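Local atomic coordinates of yeast glycogen phosphorylase (Saccharomyces cerevisiae, PDB entry 1YGP), a protein that belongs to the carbohydrate phosphorylase family, has the GT-B fold of two sheet-centred domains and holds pyridoxal-5'-phosphate in a pocket. Residues V230-Y235 with G253-L258; R278-R283 with Y333-A338; H369-I374 with A471-V476; I374-R379 with P425-I430. All coordinates share one frame; numbering follows the deposited sequence.

In the fold
All four contacts lie in the domain built on the large mixed sheet. Contact 1 is the most peripheral: partly buried, at an edge strand of that sheet, 221-232, and held chiefly by backbone hydrogen bonds. Contacts 2, 3 and 4 are buried. Contact 2 belongs to the same sheet, its strand 274-284 being the neighbour of contact 1's strand 255-267, but it joins sheet to helix through aromatic and methyl groups. Contacts 3 and 4 share I374 and helix 372-384; the former is small and almost wholly apolar, whereas the latter mixes apolar atoms with charged and ring groups. Y333 of helix 322-350 ties them together, packing on F232, touching L372 and probably bonding through OH to E376 OE1.

Contact 1 of 4, residues V230-Y235 with G253-L258; sequences VTFYGY and GGERVL
V230 and F232 face V257 and E255 as antiparallel hydrogen-bonded pairs, with T231 and R256 between them as the non-hydrogen-bonded one. V257 N meets V230 O at 2.9 Å, in the carbonyl plane, and V230 N returns to V257 O. F232 O is gripped twice, by E255 N and by G254 N, each at 2.9 Å: a classic beta bulge. Just beyond, glycine suits position 234, whose backbone (phi 99°, psi -164°) would press a CB against the preceding carbonyl O.

V230, F232 and V257 pack on one face, against helix 322-350; E255 shares that face. V257 CG2 touches V230 CB and sits at the F232 ring edge, 3.5 Å from CE2.

The polar groups find partners beside this face. With CG anti to the backbone N (chi1 -179°), E255 runs alongside Y233 and brings OE1 to its ring edge, 3.4 Å from CE2; OE1 is salt-bridged to R307, and Y233 OH bonds K330. Main-chain bonds thus fix this edge strand, leaving charged and hydroxyl groups to find partners elsewhere.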
loop_
_atom_site.group_PDB
_atom_site.type_symbol
_atom_site.label_atom_id
_atom_site.label_comp_id
_atom_site.label_asym_id
_atom_site.label_seq_id
_atom_site.Cartn_x
_atom_site.Cartn_y
_atom_site.Cartn_z
ATOM N N VAL A 230 -6.140 20.644 3.425
ATOM C CA VAL A 230 -6.911 21.202 2.322
ATOM C C VAL A 230 -8.329 21.228 2.862
ATOM O O VAL A 230 -8.750 20.270 3.514
ATOM C CB VAL A 230 -6.777 20.278 1.082
ATOM C CG1 VAL A 230 -7.785 20.660 0.019
ATOM C CG2 VAL A 230 -5.409 20.446 0.448
ATOM N N THR A 231 -9.120 22.245 2.561
ATOM C CA THR A 231 -10.406 22.459 3.214
ATOM C C THR A 231 -11.560 22.537 2.241
ATOM O O THR A 231 -11.415 23.080 1.139
ATOM C CB THR A 231 -10.240 23.760 4.042
ATOM O OG1 THR A 231 -9.554 23.293 5.185
ATOM C CG2 THR A 231 -11.483 24.518 4.430
ATOM N N PHE A 232 -12.705 22.010 2.630
ATOM C CA PHE A 232 -13.851 22.099 1.754
ATOM C C PHE A 232 -15.025 22.572 2.578
ATOM O O PHE A 232 -15.053 22.408 3.808
ATOM C CB PHE A 232 -14.175 20.751 1.153
ATOM C CG PHE A 232 -13.043 20.211 0.299
ATOM C CD1 PHE A 232 -12.784 20.776 -0.949
ATOM C CD2 PHE A 232 -12.265 19.149 0.776
ATOM C CE1 PHE A 232 -11.739 20.265 -1.712
ATOM C CE2 PHE A 232 -11.222 18.652 -0.001
ATOM C CZ PHE A 232 -10.957 19.207 -1.247
ATOM N N TYR A 233 -15.982 23.180 1.870
ATOM C CA TYR A 233 -17.237 23.685 2.401
ATOM C C TYR A 233 -16.924 24.822 3.347
ATOM O O TYR A 233 -15.888 25.485 3.222
ATOM C CB TYR A 233 -17.999 22.552 3.126
ATOM C CG TYR A 233 -18.246 21.380 2.194
ATOM C CD1 TYR A 233 -19.188 21.488 1.177
ATOM C CD2 TYR A 233 -17.501 20.206 2.335
ATOM C CE1 TYR A 233 -19.391 20.431 0.298
ATOM C CE2 TYR A 233 -17.697 19.144 1.457
ATOM C CZ TYR A 233 -18.648 19.274 0.448
ATOM O OH TYR A 233 -18.898 18.227 -0.399
ATOM N N GLY A 234 -17.810 25.086 4.293
ATOM C CA GLY A 234 -17.547 26.083 5.307
ATOM C C GLY A 234 -18.198 27.403 4.989
ATOM O O GLY A 234 -19.111 27.489 4.172
ATOM N N TYR A 235 -17.740 28.430 5.666
ATOM C CA TYR A 235 -18.275 29.739 5.467
ATOM C C TYR A 235 -17.176 30.755 5.582
ATOM O O TYR A 235 -16.111 30.486 6.153
ATOM C CB TYR A 235 -19.358 30.044 6.491
ATOM C CG TYR A 235 -19.067 29.853 7.967
ATOM C CD1 TYR A 235 -18.994 28.571 8.497
ATOM C CD2 TYR A 235 -18.970 30.975 8.789
ATOM C CE1 TYR A 235 -18.835 28.398 9.862
ATOM C CE2 TYR A 235 -18.812 30.814 10.161
ATOM C CZ TYR A 235 -18.750 29.520 10.692
ATOM O OH TYR A 235 -18.636 29.344 12.066
ATOM N N GLY A 253 -13.755 26.756 7.165
ATOM C CA GLY A 253 -14.223 25.643 6.348
ATOM C C GLY A 253 -14.899 24.523 7.127
ATOM O O GLY A 253 -14.877 24.512 8.353
ATOM N N GLY A 254 -15.473 23.548 6.439
ATOM C CA GLY A 254 -16.173 22.484 7.122
ATOM C C GLY A 254 -15.521 21.111 7.017
ATOM O O GLY A 254 -15.927 20.213 7.742
ATOM N N GLU A 255 -14.548 20.822 6.165
ATOM C CA GLU A 255 -13.948 19.503 6.088
ATOM C C GLU A 255 -12.486 19.762 5.816
ATOM O O GLU A 255 -12.154 20.797 5.210
ATOM C CB GLU A 255 -14.605 18.760 4.952
ATOM C CG GLU A 255 -14.168 17.322 4.683
ATOM C CD GLU A 255 -14.969 16.642 3.574
ATOM O OE1 GLU A 255 -16.184 16.852 3.521
ATOM O OE2 GLU A 255 -14.391 15.905 2.765
ATOM N N ARG A 256 -11.589 18.899 6.274
ATOM C CA ARG A 256 -10.174 19.084 5.998
ATOM C C ARG A 256 -9.646 17.721 5.667
ATOM O O ARG A 256 -10.000 16.759 6.347
ATOM C CB ARG A 256 -9.314 19.564 7.168
ATOM C CG ARG A 256 -9.682 20.870 7.888
ATOM C CD ARG A 256 -8.495 21.495 8.641
ATOM N NE ARG A 256 -7.583 20.488 9.180
ATOM C CZ ARG A 256 -6.346 20.783 9.600
ATOM N NH1 ARG A 256 -5.864 22.034 9.577
ATOM N NH2 ARG A 256 -5.536 19.781 9.953
ATOM N N VAL A 257 -8.855 17.615 4.620
ATOM C CA VAL A 257 -8.252 16.355 4.223
ATOM C C VAL A 257 -6.766 16.633 4.216
ATOM O O VAL A 257 -6.381 17.800 4.429
ATOM C CB VAL A 257 -8.705 15.916 2.825
ATOM C CG1 VAL A 257 -10.142 15.478 2.905
ATOM C CG2 VAL A 257 -8.634 17.058 1.820
ATOM N N LEU A 258 -5.921 15.627 4.004
ATOM C CA LEU A 258 -4.499 15.876 4.009
ATOM C C LEU A 258 -3.913 15.478 2.696
ATOM O O LEU A 258 -4.341 14.463 2.149
ATOM C CB LEU A 258 -3.777 15.088 5.059
ATOM C CG LEU A 258 -3.958 15.496 6.491
ATOM C CD1 LEU A 258 -2.976 14.699 7.314
ATOM C CD2 LEU A 258 -3.660 16.967 6.699
#

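Contact 2 of 4, residues R278-R283 with Y333-A338; sequences RLWQAR and YFWCAA
This is a buried, apolar strand-on-helix contact, in which W280 and A282 of strand 278-283 meet F334, W335 and A338 of helix 333-338 without a hydrogen bond. The short axes pass 9.4 Å apart at 125°. A338 supplies a small methyl over the indole of W280: its CB stands 3.8 Å from the centroid of the five-membered ring and 15° off the normal, a CH-pi contact. R278 CG, from the same strand, lies over the opposite face, offset toward the rim. W335 comes only to its edge, CD1 to CD1 at 4.2 Å.

In the GT-B fold, helices pack against both faces of each domain's central sheet, and helix 322-350 does so here, close to strands 274-284 and 184-189. Tryptophan suits the site because its ring can be apolar while its N-H is satisfied: W280 NE1 bonds S339 OG, and W335 NE1 bonds Y187 O.

F334 reaches the strand because its CG lies anti to the backbone N (chi1 173°). Its CZ then rests 3.7 Å from A282 CB, a methyl small enough to leave the ring room, and its CE2 lies 3.9 Å from W280 CB. Q281 O meets the same ring at its edge.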
loop_
_atom_site.group_PDB
_atom_site.type_symbol
_atom_site.label_atom_id
_atom_site.label_comp_id
_atom_site.label_asym_id
_atom_site.label_seq_id
_atom_site.Cartn_x
_atom_site.Cartn_y
_atom_site.Cartn_z
ATOM N N ARG A 278 5.877 15.774 -8.430
ATOM C CA ARG A 278 5.357 15.610 -7.097
ATOM C C ARG A 278 3.872 15.360 -7.247
ATOM O O ARG A 278 3.128 16.167 -7.821
ATOM C CB ARG A 278 5.619 16.860 -6.265
ATOM C CG ARG A 278 5.008 16.688 -4.878
ATOM C CD ARG A 278 5.556 17.665 -3.874
ATOM N NE ARG A 278 6.838 17.188 -3.390
ATOM C CZ ARG A 278 7.448 17.679 -2.312
ATOM N NH1 ARG A 278 6.912 18.674 -1.608
ATOM N NH2 ARG A 278 8.584 17.123 -1.900
ATOM N N LEU A 279 3.445 14.210 -6.749
ATOM C CA LEU A 279 2.069 13.790 -6.897
ATOM C C LEU A 279 1.477 13.779 -5.488
ATOM O O LEU A 279 2.222 13.579 -4.525
ATOM C CB LEU A 279 2.070 12.408 -7.541
ATOM C CG LEU A 279 2.961 12.216 -8.762
ATOM C CD1 LEU A 279 3.503 10.812 -8.730
ATOM C CD2 LEU A 279 2.206 12.507 -10.035
ATOM N N TRP A 280 0.183 14.020 -5.327
ATOM C CA TRP A 280 -0.438 14.063 -4.031
ATOM C C TRP A 280 -1.374 12.889 -3.874
ATOM O O TRP A 280 -2.063 12.513 -4.823
ATOM C CB TRP A 280 -1.262 15.342 -3.858
ATOM C CG TRP A 280 -0.459 16.625 -4.014
ATOM C CD1 TRP A 280 -0.490 17.390 -5.163
ATOM C CD2 TRP A 280 0.423 17.094 -3.083
ATOM N NE1 TRP A 280 0.389 18.340 -4.958
ATOM C CE2 TRP A 280 0.960 18.209 -3.744
ATOM C CE3 TRP A 280 0.847 16.734 -1.802
ATOM C CZ2 TRP A 280 1.949 18.964 -3.106
ATOM C CZ3 TRP A 280 1.834 17.501 -1.178
ATOM C CH2 TRP A 280 2.385 18.605 -1.826
ATOM N N GLN A 281 -1.442 12.323 -2.674
ATOM C CA GLN A 281 -2.388 11.276 -2.291
ATOM C C GLN A 281 -3.275 11.902 -1.233
ATOM O O GLN A 281 -2.710 12.605 -0.380
ATOM C CB GLN A 281 -1.650 10.124 -1.687
ATOM C CG GLN A 281 -2.507 9.119 -0.940
ATOM C CD GLN A 281 -1.648 7.965 -0.506
ATOM O OE1 GLN A 281 -1.632 6.957 -1.196
ATOM N NE2 GLN A 281 -0.876 8.029 0.572
ATOM N N ALA A 282 -4.593 11.696 -1.227
ATOM C CA ALA A 282 -5.422 12.308 -0.199
ATOM C C ALA A 282 -5.527 11.405 0.999
ATOM O O ALA A 282 -5.708 10.202 0.804
ATOM C CB ALA A 282 -6.833 12.537 -0.644
ATOM N N ARG A 283 -5.402 11.899 2.226
ATOM C CA ARG A 283 -5.507 11.081 3.427
ATOM C C ARG A 283 -6.490 11.755 4.378
ATOM O O ARG A 283 -6.703 12.962 4.239
ATOM C CB ARG A 283 -4.155 10.936 4.083
ATOM C CG ARG A 283 -3.274 9.971 3.279
ATOM C CD ARG A 283 -2.014 9.675 4.080
ATOM N NE ARG A 283 -0.958 9.038 3.308
ATOM C CZ ARG A 283 0.323 9.023 3.722
ATOM N NH1 ARG A 283 0.699 9.588 4.876
ATOM N NH2 ARG A 283 1.270 8.493 2.947
ATOM N N TYR A 333 -9.704 21.107 -6.857
ATOM C CA TYR A 333 -9.302 22.031 -5.820
ATOM C C TYR A 333 -8.156 21.406 -5.030
ATOM O O TYR A 333 -7.098 22.034 -5.018
ATOM C CB TYR A 333 -10.442 22.369 -4.851
ATOM C CG TYR A 333 -9.979 23.413 -3.843
ATOM C CD1 TYR A 333 -9.140 24.457 -4.242
ATOM C CD2 TYR A 333 -10.315 23.281 -2.501
ATOM C CE1 TYR A 333 -8.625 25.345 -3.305
ATOM C CE2 TYR A 333 -9.808 24.171 -1.554
ATOM C CZ TYR A 333 -8.960 25.191 -1.965
ATOM O OH TYR A 333 -8.392 26.046 -1.048
ATOM N N PHE A 334 -8.274 20.206 -4.427
ATOM C CA PHE A 334 -7.226 19.514 -3.661
ATOM C C PHE A 334 -5.820 19.592 -4.291
ATOM O O PHE A 334 -4.835 20.009 -3.676
ATOM C CB PHE A 334 -7.710 18.072 -3.504
ATOM C CG PHE A 334 -6.727 17.098 -2.877
ATOM C CD1 PHE A 334 -6.518 17.101 -1.501
ATOM C CD2 PHE A 334 -5.993 16.235 -3.693
ATOM C CE1 PHE A 334 -5.569 16.256 -0.941
ATOM C CE2 PHE A 334 -5.041 15.389 -3.122
ATOM C CZ PHE A 334 -4.825 15.401 -1.744
ATOM N N TRP A 335 -5.688 19.273 -5.560
ATOM C CA TRP A 335 -4.416 19.330 -6.235
ATOM C C TRP A 335 -3.981 20.761 -6.426
ATOM O O TRP A 335 -2.794 21.009 -6.183
ATOM C CB TRP A 335 -4.582 18.590 -7.545
ATOM C CG TRP A 335 -3.677 18.904 -8.725
ATOM C CD1 TRP A 335 -2.320 18.672 -8.772
ATOM C CD2 TRP A 335 -4.188 19.379 -9.898
ATOM N NE1 TRP A 335 -1.979 18.988 -10.003
ATOM C CE2 TRP A 335 -3.058 19.412 -10.706
ATOM C CE3 TRP A 335 -5.441 19.766 -10.364
ATOM C CZ2 TRP A 335 -3.204 19.844 -12.021
ATOM C CZ3 TRP A 335 -5.558 20.195 -11.677
ATOM C CH2 TRP A 335 -4.449 20.232 -12.502
ATOM N N CYS A 336 -4.844 21.715 -6.826
ATOM C CA CYS A 336 -4.427 23.117 -6.961
ATOM C C CYS A 336 -3.961 23.769 -5.656
ATOM O O CYS A 336 -2.940 24.452 -5.583
ATOM C CB CYS A 336 -5.568 23.914 -7.521
ATOM S SG CYS A 336 -5.715 23.527 -9.274
ATOM N N ALA A 337 -4.684 23.457 -4.596
ATOM C CA ALA A 337 -4.448 23.926 -3.256
ATOM C C ALA A 337 -3.096 23.494 -2.690
ATOM O O ALA A 337 -2.253 24.333 -2.338
ATOM C CB ALA A 337 -5.560 23.392 -2.371
ATOM N N ALA A 338 -2.881 22.173 -2.607
ATOM C CA ALA A 338 -1.662 21.586 -2.084
ATOM C C ALA A 338 -0.440 22.004 -2.901
ATOM O O ALA A 338 0.565 22.468 -2.355
ATOM C CB ALA A 338 -1.802 20.094 -2.120
#

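Contact 3 of 4, residues H369-I374 with A471-V476; sequences HPTLAI and AFLAIV
T371 presents both branches to helix 471-476. Its methyl CG2 lies 3.8 Å from L473 CG and also touches CB and CD2 of that leucine, the two side chains crossing at a slant, while OG1 rests 3.7 Å from A474 CB. One turn on, I374 pushes the end of its longer branch over the helix backbone: CD1 is 3.9 Å from A474 CA and 4.2 Å from L473 O. Alanine fits here because its short side chain lets the threonine and isoleucine come close to the main chain.

The contact spans neighbouring crossovers of the parallel part of the Rossmann-like sheet. Segment 369-374 follows strand 361-366 and leads into helix 372-384; helix 470-477 runs directly into strand 478-483. Strand 400-404 lies between those two strands; its F400 touches I374 and its Y402 touches A474.

A threonine serves well at the turn because its two branches do different work. With OG1 beside the backbone N (chi1 -62°), the hydroxyl bonds T368 O, and CG2, anti to that N, faces L473. I374 N bonds T371 O at 2.9 Å, which ties the two contacting residues together. Behind them, P370 packs on W335 and C336 of helix 322-350.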
loop_
_atom_site.group_PDB
_atom_site.type_symbol
_atom_site.label_atom_id
_atom_site.label_comp_id
_atom_site.label_asym_id
_atom_site.label_seq_id
_atom_site.Cartn_x
_atom_site.Cartn_y
_atom_site.Cartn_z
ATOM N N HIS A 369 -8.356 22.552 -16.315
ATOM C CA HIS A 369 -8.368 21.858 -15.036
ATOM C C HIS A 369 -7.618 22.554 -13.894
ATOM O O HIS A 369 -8.189 22.528 -12.807
ATOM C CB HIS A 369 -7.785 20.454 -15.209
ATOM C CG HIS A 369 -8.465 19.642 -16.299
ATOM N ND1 HIS A 369 -9.750 19.373 -16.400
ATOM C CD2 HIS A 369 -7.820 19.032 -17.354
ATOM C CE1 HIS A 369 -9.917 18.620 -17.470
ATOM N NE2 HIS A 369 -8.750 18.418 -18.033
ATOM N N PRO A 370 -6.448 23.208 -13.965
ATOM C CA PRO A 370 -5.892 23.900 -12.816
ATOM C C PRO A 370 -6.229 25.380 -12.718
ATOM O O PRO A 370 -5.529 26.098 -12.000
ATOM C CB PRO A 370 -4.418 23.635 -12.906
ATOM C CG PRO A 370 -4.201 23.675 -14.394
ATOM C CD PRO A 370 -5.433 23.058 -14.992
ATOM N N THR A 371 -7.306 25.902 -13.325
ATOM C CA THR A 371 -7.602 27.323 -13.241
ATOM C C THR A 371 -7.860 27.756 -11.795
ATOM O O THR A 371 -7.505 28.871 -11.420
ATOM C CB THR A 371 -8.797 27.581 -14.178
ATOM O OG1 THR A 371 -8.321 27.217 -15.470
ATOM C CG2 THR A 371 -9.309 29.020 -14.200
ATOM N N LEU A 372 -8.376 26.904 -10.900
ATOM C CA LEU A 372 -8.542 27.269 -9.496
ATOM C C LEU A 372 -7.239 27.713 -8.833
ATOM O O LEU A 372 -7.305 28.484 -7.871
ATOM C CB LEU A 372 -9.133 26.099 -8.687
ATOM C CG LEU A 372 -10.673 25.975 -8.616
ATOM C CD1 LEU A 372 -11.065 24.734 -7.860
ATOM C CD2 LEU A 372 -11.260 27.144 -7.870
ATOM N N ALA A 373 -6.054 27.329 -9.336
ATOM C CA ALA A 373 -4.787 27.809 -8.812
ATOM C C ALA A 373 -4.688 29.328 -8.860
ATOM O O ALA A 373 -4.095 29.927 -7.969
ATOM C CB ALA A 373 -3.633 27.262 -9.617
ATOM N N ILE A 374 -5.280 29.990 -9.868
ATOM C CA ILE A 374 -5.313 31.459 -10.002
ATOM C C ILE A 374 -6.054 32.067 -8.797
ATOM O O ILE A 374 -5.526 32.855 -8.001
ATOM C CB ILE A 374 -6.029 31.807 -11.365
ATOM C CG1 ILE A 374 -5.077 31.587 -12.509
ATOM C CG2 ILE A 374 -6.493 33.235 -11.415
ATOM C CD1 ILE A 374 -5.800 31.341 -13.842
ATOM N N ALA A 471 -12.467 28.730 -18.613
ATOM C CA ALA A 471 -11.526 29.178 -19.640
ATOM C C ALA A 471 -11.429 30.701 -19.712
ATOM O O ALA A 471 -10.333 31.238 -19.894
ATOM C CB ALA A 471 -11.928 28.693 -21.028
ATOM N N PHE A 472 -12.532 31.427 -19.491
ATOM C CA PHE A 472 -12.459 32.882 -19.469
ATOM C C PHE A 472 -11.743 33.378 -18.206
ATOM O O PHE A 472 -10.953 34.330 -18.296
ATOM C CB PHE A 472 -13.842 33.469 -19.519
ATOM C CG PHE A 472 -14.589 33.194 -20.814
ATOM C CD1 PHE A 472 -14.043 32.413 -21.842
ATOM C CD2 PHE A 472 -15.863 33.742 -20.963
ATOM C CE1 PHE A 472 -14.768 32.182 -23.003
ATOM C CE2 PHE A 472 -16.583 33.505 -22.131
ATOM C CZ PHE A 472 -16.036 32.726 -23.147
ATOM N N LEU A 473 -11.942 32.751 -17.029
ATOM C CA LEU A 473 -11.197 33.086 -15.825
ATOM C C LEU A 473 -9.701 32.848 -16.037
ATOM O O LEU A 473 -8.848 33.615 -15.545
ATOM C CB LEU A 473 -11.700 32.231 -14.665
ATOM C CG LEU A 473 -11.045 32.244 -13.267
ATOM C CD1 LEU A 473 -10.892 33.641 -12.666
ATOM C CD2 LEU A 473 -11.948 31.406 -12.379
ATOM N N ALA A 474 -9.371 31.785 -16.790
ATOM C CA ALA A 474 -7.990 31.476 -17.077
ATOM C C ALA A 474 -7.412 32.531 -18.010
ATOM O O ALA A 474 -6.280 32.936 -17.747
ATOM C CB ALA A 474 -7.877 30.122 -17.735
ATOM N N ILE A 475 -8.113 33.054 -19.047
ATOM C CA ILE A 475 -7.567 34.117 -19.908
ATOM C C ILE A 475 -7.314 35.360 -19.061
ATOM O O ILE A 475 -6.219 35.919 -19.079
ATOM C CB ILE A 475 -8.493 34.619 -21.032
ATOM C CG1 ILE A 475 -9.240 33.564 -21.813
ATOM C CG2 ILE A 475 -7.567 35.344 -21.973
ATOM C CD1 ILE A 475 -8.445 32.518 -22.578
ATOM N N VAL A 476 -8.321 35.786 -18.297
ATOM C CA VAL A 476 -8.207 36.948 -17.428
ATOM C C VAL A 476 -7.119 36.802 -16.362
ATOM O O VAL A 476 -6.539 37.825 -15.992
ATOM C CB VAL A 476 -9.591 37.210 -16.780
ATOM C CG1 VAL A 476 -9.549 38.305 -15.754
ATOM C CG2 VAL A 476 -10.538 37.690 -17.854
#

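Contact 4 of 4, residues I374-R379 with P425-I430; sequences IVELQR and PRHLEI
R426, H427 and I430 carry one side of a helix-helix contact between 425-430 and 374-379, in the domain of the GT-B fold that bears the mixed sheet; the short axes cross at 95°, 9.7 Å apart. R426 uses its aliphatic part, CG lying 3.9 Å from R379 CD. The two guanidinium groups stay well apart, and that of R426 is paired with D383.

H427 follows, its ring wedged among three residues. V375 CG1 sits at the ring edge, 3.7 Å from ND1, and E376 OE1 also lies at the edge, with carboxylate and imidazole nearly coplanar. R379 CD comes over one face, 3.6 Å from CE1. Arginine and glutamate probably suit this spot because their charges can offset each other: R379 grips E376 side-on, NE to OE1 and NH2 to OE2, both at 3.0 Å. Y333 OH is a further partner of E376 OE1, and the rings of Y333 and W251 meet H427.

E429 contributes indirectly, through its salt bridge to R426 NH1. I430 then fills the crossing with both apolar branches: CG2 lies 3.6 Å from Q378 CG, and CD1 touches R379 CB while standing 4.1 Å above the plane of the R426 guanidinium, over its centre.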
loop_
_atom_site.group_PDB
_atom_site.type_symbol
_atom_site.label_atom_id
_atom_site.label_comp_id
_atom_site.label_asym_id
_atom_site.label_seq_id
_atom_site.Cartn_x
_atom_site.Cartn_y
_atom_site.Cartn_z
ATOM N N ILE A 374 -5.280 29.990 -9.868
ATOM C CA ILE A 374 -5.313 31.459 -10.002
ATOM C C ILE A 374 -6.054 32.067 -8.797
ATOM O O ILE A 374 -5.526 32.855 -8.001
ATOM C CB ILE A 374 -6.029 31.807 -11.365
ATOM C CG1 ILE A 374 -5.077 31.587 -12.509
ATOM C CG2 ILE A 374 -6.493 33.235 -11.415
ATOM C CD1 ILE A 374 -5.800 31.341 -13.842
ATOM N N VAL A 375 -7.297 31.614 -8.625
ATOM C CA VAL A 375 -8.183 32.090 -7.584
ATOM C C VAL A 375 -7.616 31.809 -6.196
ATOM O O VAL A 375 -7.856 32.536 -5.236
ATOM C CB VAL A 375 -9.529 31.400 -7.799
ATOM C CG1 VAL A 375 -10.551 31.888 -6.805
ATOM C CG2 VAL A 375 -10.061 31.757 -9.156
ATOM N N GLU A 376 -6.904 30.695 -6.049
ATOM C CA GLU A 376 -6.259 30.314 -4.809
ATOM C C GLU A 376 -5.045 31.198 -4.517
ATOM O O GLU A 376 -4.922 31.615 -3.357
ATOM C CB GLU A 376 -5.861 28.852 -4.917
ATOM C CG GLU A 376 -4.998 28.282 -3.795
ATOM C CD GLU A 376 -5.654 28.152 -2.424
ATOM O OE1 GLU A 376 -6.866 28.300 -2.297
ATOM O OE2 GLU A 376 -4.924 27.879 -1.472
ATOM N N LEU A 377 -4.157 31.536 -5.481
ATOM C CA LEU A 377 -3.026 32.392 -5.180
ATOM C C LEU A 377 -3.609 33.729 -4.765
ATOM O O LEU A 377 -3.206 34.254 -3.724
ATOM C CB LEU A 377 -2.102 32.585 -6.384
ATOM C CG LEU A 377 -0.822 33.440 -6.190
ATOM C CD1 LEU A 377 -0.079 33.007 -4.937
ATOM C CD2 LEU A 377 0.076 33.298 -7.403
ATOM N N GLN A 378 -4.633 34.250 -5.443
ATOM C CA GLN A 378 -5.251 35.499 -5.013
ATOM C C GLN A 378 -5.797 35.367 -3.588
ATOM O O GLN A 378 -5.509 36.228 -2.745
ATOM C CB GLN A 378 -6.363 35.862 -5.982
ATOM C CG GLN A 378 -7.045 37.182 -5.716
ATOM C CD GLN A 378 -6.193 38.424 -5.871
ATOM O OE1 GLN A 378 -4.997 38.397 -6.151
ATOM N NE2 GLN A 378 -6.817 39.581 -5.702
ATOM N N ARG A 379 -6.520 34.270 -3.288
ATOM C CA ARG A 379 -7.017 34.017 -1.954
ATOM C C ARG A 379 -5.899 34.017 -0.912
ATOM O O ARG A 379 -6.047 34.705 0.105
ATOM C CB ARG A 379 -7.731 32.670 -1.869
ATOM C CG ARG A 379 -8.365 32.459 -0.484
ATOM C CD ARG A 379 -9.044 31.116 -0.235
ATOM N NE ARG A 379 -8.082 30.034 -0.186
ATOM C CZ ARG A 379 -7.413 29.760 0.926
ATOM N NH1 ARG A 379 -7.608 30.447 2.056
ATOM N NH2 ARG A 379 -6.458 28.844 0.880
ATOM N N PRO A 425 -16.808 28.592 -0.818
ATOM C CA PRO A 425 -17.436 29.891 -0.600
ATOM C C PRO A 425 -16.575 31.130 -0.835
ATOM O O PRO A 425 -16.973 32.058 -1.541
ATOM C CB PRO A 425 -17.979 29.798 0.812
ATOM C CG PRO A 425 -17.349 28.605 1.470
ATOM C CD PRO A 425 -17.155 27.690 0.281
ATOM N N ARG A 426 -15.346 31.179 -0.329
ATOM C CA ARG A 426 -14.468 32.334 -0.533
ATOM C C ARG A 426 -13.979 32.445 -1.969
ATOM O O ARG A 426 -13.840 33.540 -2.509
ATOM C CB ARG A 426 -13.269 32.225 0.416
ATOM C CG ARG A 426 -12.247 33.343 0.341
ATOM C CD ARG A 426 -12.907 34.641 0.772
ATOM N NE ARG A 426 -11.961 35.719 1.016
ATOM C CZ ARG A 426 -12.096 36.889 0.412
ATOM N NH1 ARG A 426 -13.096 37.118 -0.436
ATOM N NH2 ARG A 426 -11.227 37.856 0.673
ATOM N N HIS A 427 -13.742 31.317 -2.641
ATOM C CA HIS A 427 -13.226 31.344 -4.006
ATOM C C HIS A 427 -14.347 31.817 -4.912
ATOM O O HIS A 427 -14.025 32.421 -5.927
ATOM C CB HIS A 427 -12.759 29.975 -4.481
ATOM C CG HIS A 427 -11.581 29.426 -3.687
ATOM N ND1 HIS A 427 -10.299 29.591 -3.957
ATOM C CD2 HIS A 427 -11.664 28.647 -2.542
ATOM C CE1 HIS A 427 -9.609 28.951 -3.048
ATOM N NE2 HIS A 427 -10.427 28.391 -2.200
ATOM N N LEU A 428 -15.632 31.614 -4.590
ATOM C CA LEU A 428 -16.699 32.264 -5.346
ATOM C C LEU A 428 -16.654 33.786 -5.175
ATOM O O LEU A 428 -16.849 34.548 -6.123
ATOM C CB LEU A 428 -18.081 31.839 -4.891
ATOM C CG LEU A 428 -19.099 31.551 -5.976
ATOM C CD1 LEU A 428 -20.431 31.617 -5.301
ATOM C CD2 LEU A 428 -19.117 32.556 -7.103
ATOM N N GLU A 429 -16.419 34.275 -3.960
ATOM C CA GLU A 429 -16.347 35.696 -3.685
ATOM C C GLU A 429 -15.273 36.325 -4.561
ATOM O O GLU A 429 -15.522 37.289 -5.294
ATOM C CB GLU A 429 -16.004 35.916 -2.228
ATOM C CG GLU A 429 -17.050 35.555 -1.196
ATOM C CD GLU A 429 -16.723 35.996 0.239
ATOM O OE1 GLU A 429 -15.648 36.549 0.505
ATOM O OE2 GLU A 429 -17.569 35.787 1.116
ATOM N N ILE A 430 -14.073 35.753 -4.567
ATOM C CA ILE A 430 -12.992 36.311 -5.361
ATOM C C ILE A 430 -13.325 36.196 -6.857
ATOM O O ILE A 430 -13.028 37.141 -7.600
ATOM C CB ILE A 430 -11.671 35.579 -4.950
ATOM C CG1 ILE A 430 -11.439 35.731 -3.450
ATOM C CG2 ILE A 430 -10.474 36.221 -5.617
ATOM C CD1 ILE A 430 -10.220 35.027 -2.856
#